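Local structure of imidazoleglycerol-phosphate dehydratase (Pyrococcus furiosus, 5DNL) at residues V105-L119 / I136-V148. The protein catalyses the manganese-dependent dehydration of imidazoleglycerol phosphate to imidazoleacetol phosphate, the sixth step of histidine biosynthesis. Residues are numbered along the deposited sequence; the frame is centred on the assembly and turned at random.
With MN (manganese (II) ion), chain E; MN (manganese (II) ion), chain D; 5DL ([(2S)-2-hydroxy-3-(1H-1,2,4-triazol-1-yl)propyl]phosphonic acid), chain F.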
loop_
_atom_site.group_PDB
_atom_site.type_symbol
_atom_site.label_atom_id
_atom_site.label_comp_id
_atom_site.label_asym_id
_atom_site.label_seq_id
_atom_site.Cartn_x
_atom_site.Cartn_y
_atom_site.Cartn_z
ATOM N N VAL A 105 22.974 -14.438 12.936
ATOM C CA VAL A 105 22.812 -13.631 14.140
ATOM C C VAL A 105 22.198 -12.285 13.794
ATOM O O VAL A 105 22.145 -11.882 12.610
ATOM C CB VAL A 105 24.154 -13.453 14.897
ATOM C CG1 VAL A 105 24.698 -14.801 15.313
ATOM C CG2 VAL A 105 25.200 -12.720 14.068
ATOM N N ASN A 106 21.727 -11.602 14.827
ATOM C CA ASN A 106 21.033 -10.328 14.671
ATOM C C ASN A 106 21.376 -9.480 15.875
ATOM O O ASN A 106 20.727 -9.559 16.922
ATOM C CB ASN A 106 19.518 -10.526 14.543
ATOM C CG ASN A 106 18.781 -9.228 14.255
ATOM O OD1 ASN A 106 19.384 -8.178 14.090
ATOM N ND2 ASN A 106 17.461 -9.308 14.183
ATOM N N ILE A 107 22.466 -8.741 15.739
ATOM C CA ILE A 107 22.965 -7.908 16.817
ATOM C C ILE A 107 22.287 -6.552 16.770
ATOM O O ILE A 107 22.429 -5.829 15.770
ATOM C CB ILE A 107 24.478 -7.734 16.700
ATOM C CG1 ILE A 107 25.199 -9.080 16.869
ATOM C CG2 ILE A 107 24.976 -6.734 17.729
ATOM C CD1 ILE A 107 26.692 -9.022 16.650
ATOM N N LYS A 108 21.560 -6.211 17.826
ATOM C CA LYS A 108 20.864 -4.921 17.937
ATOM C C LYS A 108 21.766 -3.907 18.626
ATOM O O LYS A 108 21.877 -2.790 18.173
ATOM C CB LYS A 108 19.544 -5.055 18.678
ATOM C CG LYS A 108 18.769 -3.740 18.813
ATOM C CD LYS A 108 17.394 -3.933 19.424
ATOM C CE LYS A 108 16.614 -2.625 19.470
ATOM N NZ LYS A 108 15.402 -2.745 20.326
ATOM N N ASP A 109 22.385 -4.300 19.736
ATOM C CA ASP A 109 23.254 -3.407 20.502
ATOM C C ASP A 109 24.715 -3.815 20.264
ATOM O O ASP A 109 25.232 -4.783 20.851
ATOM C CB ASP A 109 22.914 -3.450 21.990
ATOM C CG ASP A 109 21.417 -3.192 22.296
ATOM O OD1 ASP A 109 20.754 -2.426 21.575
ATOM O OD2 ASP A 109 20.927 -3.762 23.296
ATOM N N ALA A 110 25.372 -3.108 19.357
ATOM C CA ALA A 110 26.732 -3.429 18.966
ATOM C C ALA A 110 27.711 -3.138 20.090
ATOM O O ALA A 110 27.447 -2.316 20.977
ATOM C CB ALA A 110 27.110 -2.639 17.723
ATOM N N GLU A 111 28.864 -3.786 20.028
ATOM C CA GLU A 111 29.914 -3.569 21.008
ATOM C C GLU A 111 31.270 -3.586 20.316
ATOM O O GLU A 111 31.554 -4.499 19.521
ATOM C CB GLU A 111 29.852 -4.685 22.050
ATOM C CG GLU A 111 30.750 -4.461 23.251
ATOM C CD GLU A 111 30.420 -5.423 24.379
ATOM O OE1 GLU A 111 29.226 -5.502 24.765
ATOM O OE2 GLU A 111 31.347 -6.130 24.819
ATOM N N GLU A 112 32.124 -2.626 20.664
ATOM C CA GLU A 112 33.464 -2.526 20.077
ATOM C C GLU A 112 34.251 -3.826 20.276
ATOM O O GLU A 112 34.281 -4.372 21.378
ATOM C CB GLU A 112 34.301 -1.419 20.706
ATOM C CG GLU A 112 33.763 -0.001 20.723
ATOM C CD GLU A 112 34.528 0.898 21.695
ATOM O OE1 GLU A 112 34.836 0.473 22.839
ATOM O OE2 GLU A 112 34.831 2.046 21.316
ATOM N N GLY A 113 34.867 -4.319 19.208
ATOM C CA GLY A 113 35.645 -5.547 19.262
ATOM C C GLY A 113 34.884 -6.775 18.813
ATOM O O GLY A 113 35.503 -7.804 18.516
ATOM N N PHE A 114 33.544 -6.683 18.793
ATOM C CA PHE A 114 32.671 -7.775 18.408
ATOM C C PHE A 114 32.111 -7.411 17.046
ATOM O O PHE A 114 31.516 -6.351 16.860
ATOM C CB PHE A 114 31.549 -7.981 19.425
ATOM C CG PHE A 114 32.022 -8.586 20.722
ATOM C CD1 PHE A 114 32.470 -7.787 21.768
ATOM C CD2 PHE A 114 32.016 -9.962 20.900
ATOM C CE1 PHE A 114 32.895 -8.348 22.962
ATOM C CE2 PHE A 114 32.451 -10.530 22.083
ATOM C CZ PHE A 114 32.900 -9.726 23.101
ATOM N N ALA A 115 32.360 -8.266 16.083
ATOM C CA ALA A 115 31.887 -8.033 14.732
ATOM C C ALA A 115 31.431 -9.320 14.096
ATOM O O ALA A 115 32.095 -10.364 14.226
ATOM C CB ALA A 115 32.993 -7.416 13.900
ATOM N N VAL A 116 30.324 -9.248 13.370
ATOM C CA VAL A 116 29.815 -10.397 12.641
ATOM C C VAL A 116 30.865 -10.885 11.634
ATOM O O VAL A 116 31.031 -12.111 11.460
ATOM C CB VAL A 116 28.472 -10.055 11.936
ATOM C CG1 VAL A 116 28.015 -11.196 11.039
ATOM C CG2 VAL A 116 27.406 -9.719 12.984
ATOM N N SER A 117 31.558 -9.975 10.951
ATOM C CA SER A 117 32.637 -10.367 10.015
ATOM C C SER A 117 33.621 -11.332 10.661
ATOM O O SER A 117 33.952 -12.380 10.107
ATOM C CB SER A 117 33.419 -9.147 9.503
ATOM O OG SER A 117 34.683 -9.541 8.890
ATOM N N LEU A 118 34.069 -10.986 11.853
ATOM C CA LEU A 118 35.098 -11.764 12.538
ATOM C C LEU A 118 34.531 -13.084 13.046
ATOM O O LEU A 118 35.185 -14.135 12.921
ATOM C CB LEU A 118 35.709 -10.959 13.671
ATOM C CG LEU A 118 36.437 -9.678 13.267
ATOM C CD1 LEU A 118 36.973 -8.950 14.497
ATOM C CD2 LEU A 118 37.565 -9.923 12.282
ATOM N N LEU A 119 33.313 -13.060 13.586
ATOM C CA LEU A 119 32.657 -14.306 13.997
ATOM C C LEU A 119 32.514 -15.265 12.841
ATOM O O LEU A 119 32.891 -16.439 12.927
ATOM C CB LEU A 119 31.298 -14.047 14.631
ATOM C CG LEU A 119 30.474 -15.292 14.936
ATOM C CD1 LEU A 119 31.135 -16.160 15.998
ATOM C CD2 LEU A 119 29.083 -14.866 15.385
ATOM N N ILE A 136 25.232 -21.754 13.324
ATOM C CA ILE A 136 25.068 -20.857 14.478
ATOM C C ILE A 136 23.755 -20.131 14.200
ATOM O O ILE A 136 23.689 -19.377 13.232
ATOM C CB ILE A 136 26.191 -19.799 14.610
ATOM C CG1 ILE A 136 27.603 -20.410 14.589
ATOM C CG2 ILE A 136 26.007 -18.997 15.897
ATOM C CD1 ILE A 136 27.894 -21.378 15.708
ATOM N N LYS A 137 22.731 -20.365 15.019
ATOM C CA LYS A 137 21.406 -19.793 14.782
ATOM C C LYS A 137 20.946 -19.094 16.031
ATOM O O LYS A 137 20.599 -19.728 17.036
ATOM C CB LYS A 137 20.391 -20.852 14.345
ATOM C CG LYS A 137 19.065 -20.228 13.919
ATOM C CD LYS A 137 18.097 -21.258 13.379
ATOM C CE LYS A 137 16.949 -20.589 12.628
ATOM N NZ LYS A 137 17.356 -20.260 11.228
ATOM N N GLN A 138 20.942 -17.773 15.971
ATOM C CA GLN A 138 20.393 -16.991 17.058
ATOM C C GLN A 138 18.882 -17.191 17.154
ATOM O O GLN A 138 18.164 -17.000 16.165
ATOM C CB GLN A 138 20.724 -15.521 16.865
ATOM C CG GLN A 138 20.190 -14.598 17.941
ATOM C CD GLN A 138 20.666 -13.189 17.745
ATOM O OE1 GLN A 138 21.760 -12.955 17.251
ATOM N NE2 GLN A 138 19.820 -12.230 18.100
ATOM N N LEU A 139 18.390 -17.585 18.331
ATOM C CA LEU A 139 16.960 -17.718 18.599
ATOM C C LEU A 139 16.362 -16.487 19.264
ATOM O O LEU A 139 15.202 -16.166 19.020
ATOM C CB LEU A 139 16.711 -18.936 19.487
ATOM C CG LEU A 139 17.303 -20.236 18.940
ATOM C CD1 LEU A 139 17.055 -21.378 19.894
ATOM C CD2 LEU A 139 16.765 -20.555 17.549
ATOM N N SER A 140 17.147 -15.817 20.114
ATOM C CA SER A 140 16.766 -14.576 20.775
ATOM C C SER A 140 18.032 -13.784 21.045
ATOM O O SER A 140 19.122 -14.349 21.103
ATOM C CB SER A 140 16.078 -14.848 22.112
ATOM O OG SER A 140 14.989 -15.730 21.965
ATOM N N GLY A 141 17.874 -12.481 21.233
ATOM C CA GLY A 141 18.944 -11.668 21.775
ATOM C C GLY A 141 19.118 -10.345 21.088
ATOM O O GLY A 141 18.666 -10.136 19.968
ATOM N N GLU A 142 19.820 -9.465 21.794
ATOM C CA GLU A 142 20.153 -8.123 21.305
ATOM C C GLU A 142 21.620 -7.739 21.488
ATOM O O GLU A 142 22.182 -7.056 20.645
ATOM C CB GLU A 142 19.251 -7.096 22.012
ATOM C CG GLU A 142 17.769 -7.434 21.780
ATOM C CD GLU A 142 16.792 -6.311 22.022
ATOM O OE1 GLU A 142 17.113 -5.381 22.765
ATOM O OE2 GLU A 142 15.680 -6.370 21.466
ATOM N N ASN A 143 22.236 -8.140 22.600
ATOM C CA ASN A 143 23.567 -7.675 22.958
ATOM C C ASN A 143 24.688 -8.421 22.222
ATOM O O ASN A 143 24.751 -9.650 22.246
ATOM C CB ASN A 143 23.779 -7.823 24.463
ATOM C CG ASN A 143 25.101 -7.283 24.912
ATOM O OD1 ASN A 143 26.113 -7.951 24.801
ATOM N ND2 ASN A 143 25.115 -6.040 25.391
ATOM N N ALA A 144 25.580 -7.693 21.565
ATOM C CA ALA A 144 26.625 -8.326 20.739
ATOM C C ALA A 144 27.493 -9.312 21.520
ATOM O O ALA A 144 27.767 -10.393 21.052
ATOM C CB ALA A 144 27.525 -7.273 20.102
ATOM N N HIS A 145 27.947 -8.902 22.691
ATOM C CA HIS A 145 28.858 -9.722 23.499
ATOM C C HIS A 145 28.122 -10.974 23.944
ATOM O O HIS A 145 28.675 -12.083 23.872
ATOM C CB HIS A 145 29.294 -8.889 24.709
ATOM C CG HIS A 145 30.370 -9.475 25.567
ATOM N ND1 HIS A 145 31.367 -8.680 26.081
ATOM C CD2 HIS A 145 30.553 -10.702 26.107
ATOM C CE1 HIS A 145 32.154 -9.404 26.859
ATOM N NE2 HIS A 145 31.681 -10.629 26.897
ATOM N N HIS A 146 26.878 -10.827 24.397
ATOM C CA HIS A 146 26.110 -11.982 24.869
ATOM C C HIS A 146 25.869 -12.980 23.722
ATOM O O HIS A 146 26.001 -14.190 23.904
ATOM C CB HIS A 146 24.789 -11.570 25.478
ATOM C CG HIS A 146 24.931 -10.727 26.704
ATOM N ND1 HIS A 146 23.898 -9.959 27.199
ATOM C CD2 HIS A 146 25.986 -10.524 27.531
ATOM C CE1 HIS A 146 24.301 -9.342 28.292
ATOM N NE2 HIS A 146 25.566 -9.648 28.507
ATOM N N ILE A 147 25.552 -12.463 22.539
ATOM C CA ILE A 147 25.302 -13.305 21.363
ATOM C C ILE A 147 26.570 -14.043 20.945
ATOM O O ILE A 147 26.554 -15.268 20.749
ATOM C CB ILE A 147 24.724 -12.475 20.189
ATOM C CG1 ILE A 147 23.319 -11.993 20.537
ATOM C CG2 ILE A 147 24.704 -13.289 18.908
ATOM C CD1 ILE A 147 22.809 -10.844 19.678
ATOM N N VAL A 148 27.663 -13.307 20.790
ATOM C CA VAL A 148 28.907 -13.897 20.282
ATOM C C VAL A 148 29.487 -14.863 21.334
ATOM O O VAL A 148 29.906 -15.982 20.998
ATOM C CB VAL A 148 29.894 -12.818 19.861
ATOM C CG1 VAL A 148 31.250 -13.398 19.474
ATOM C CG2 VAL A 148 29.339 -12.035 18.678
HETATM MN MN MN E . 32.149 -12.155 28.611
HETATM MN MN MN D . 26.733 -8.842 30.317
HETATM N N1 5DL F . 30.145 -11.544 29.403
HETATM C C3 5DL F . 28.303 -11.706 30.682
HETATM N N2 5DL F . 29.390 -12.340 30.227
HETATM C C8 5DL F . 31.206 -15.396 31.661
HETATM C C7 5DL F . 31.018 -13.917 31.322
HETATM C C6 5DL F . 29.710 -13.722 30.569
HETATM C C5 5DL F . 29.458 -10.397 29.390
HETATM O O10 5DL F . 29.567 -15.231 33.776
HETATM P P9 5DL F . 29.900 -16.163 32.660
HETATM O O11 5DL F . 30.444 -17.496 33.116
HETATM O O12 5DL F . 28.685 -16.413 31.779
HETATM O O13 5DL F . 32.100 -13.426 30.517
HETATM N N4 5DL F . 28.339 -10.448 30.148
HETATM O O HOH W 1 18.374 -8.359 17.825
HETATM O O HOH W 2 22.511 -4.719 25.458
HETATM O O HOH W 3 18.569 -4.935 24.958
HETATM O O HOH W 4 25.821 -10.278 31.717
#
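Glu111 OE2 takes a hydrogen bond from His145 ND1 at 2.8 Å. The bond reaches the syn side of the carboxylate and lies close to the imidazole plane, although the two planes are turned 54° apart. With the metal bond, this helps fix the rotation of the His145 ring, whose NE2 binds a manganese ion at 2.3 Å. CZ of Phe114 lies over one face of that ring, and C5 of the triazole inhibitor over the opposite face. The Phe114 ring carries His145 CA over its centre, a CH-pi contact. Ile107 CG2 meets Ala144 CB at 3.5 Å.

Residues 105-119 link strand 100-104 to helix 116-130 in a beta-alpha-beta unit. Here they pack on the start of helix 144-162, where Asn143 OD1 caps His146 N. Glu111 also meets His52, and Asn143 meets Ser117, of a neighbouring subunit. His146 NE2 binds the second manganese with inhibitor N4, a water, and His52, Glu56 and Glu121 of that subunit.

Farther from the metals, Gln138 extends with CG anti to the backbone N (chi1 180°). Gln138 OE1 accepts from Asn106 N at 2.8 Å, and Gln138 NE2 donates to Asn106 O at 3.1 Å. With an alanine here the amide is gone, and Asn106 N is likely to lose its partner, while its O would keep a water bridging to Gly141 O.

The Glu111 carboxylate would be expected to make the His145 imidazole a stronger manganese ligand.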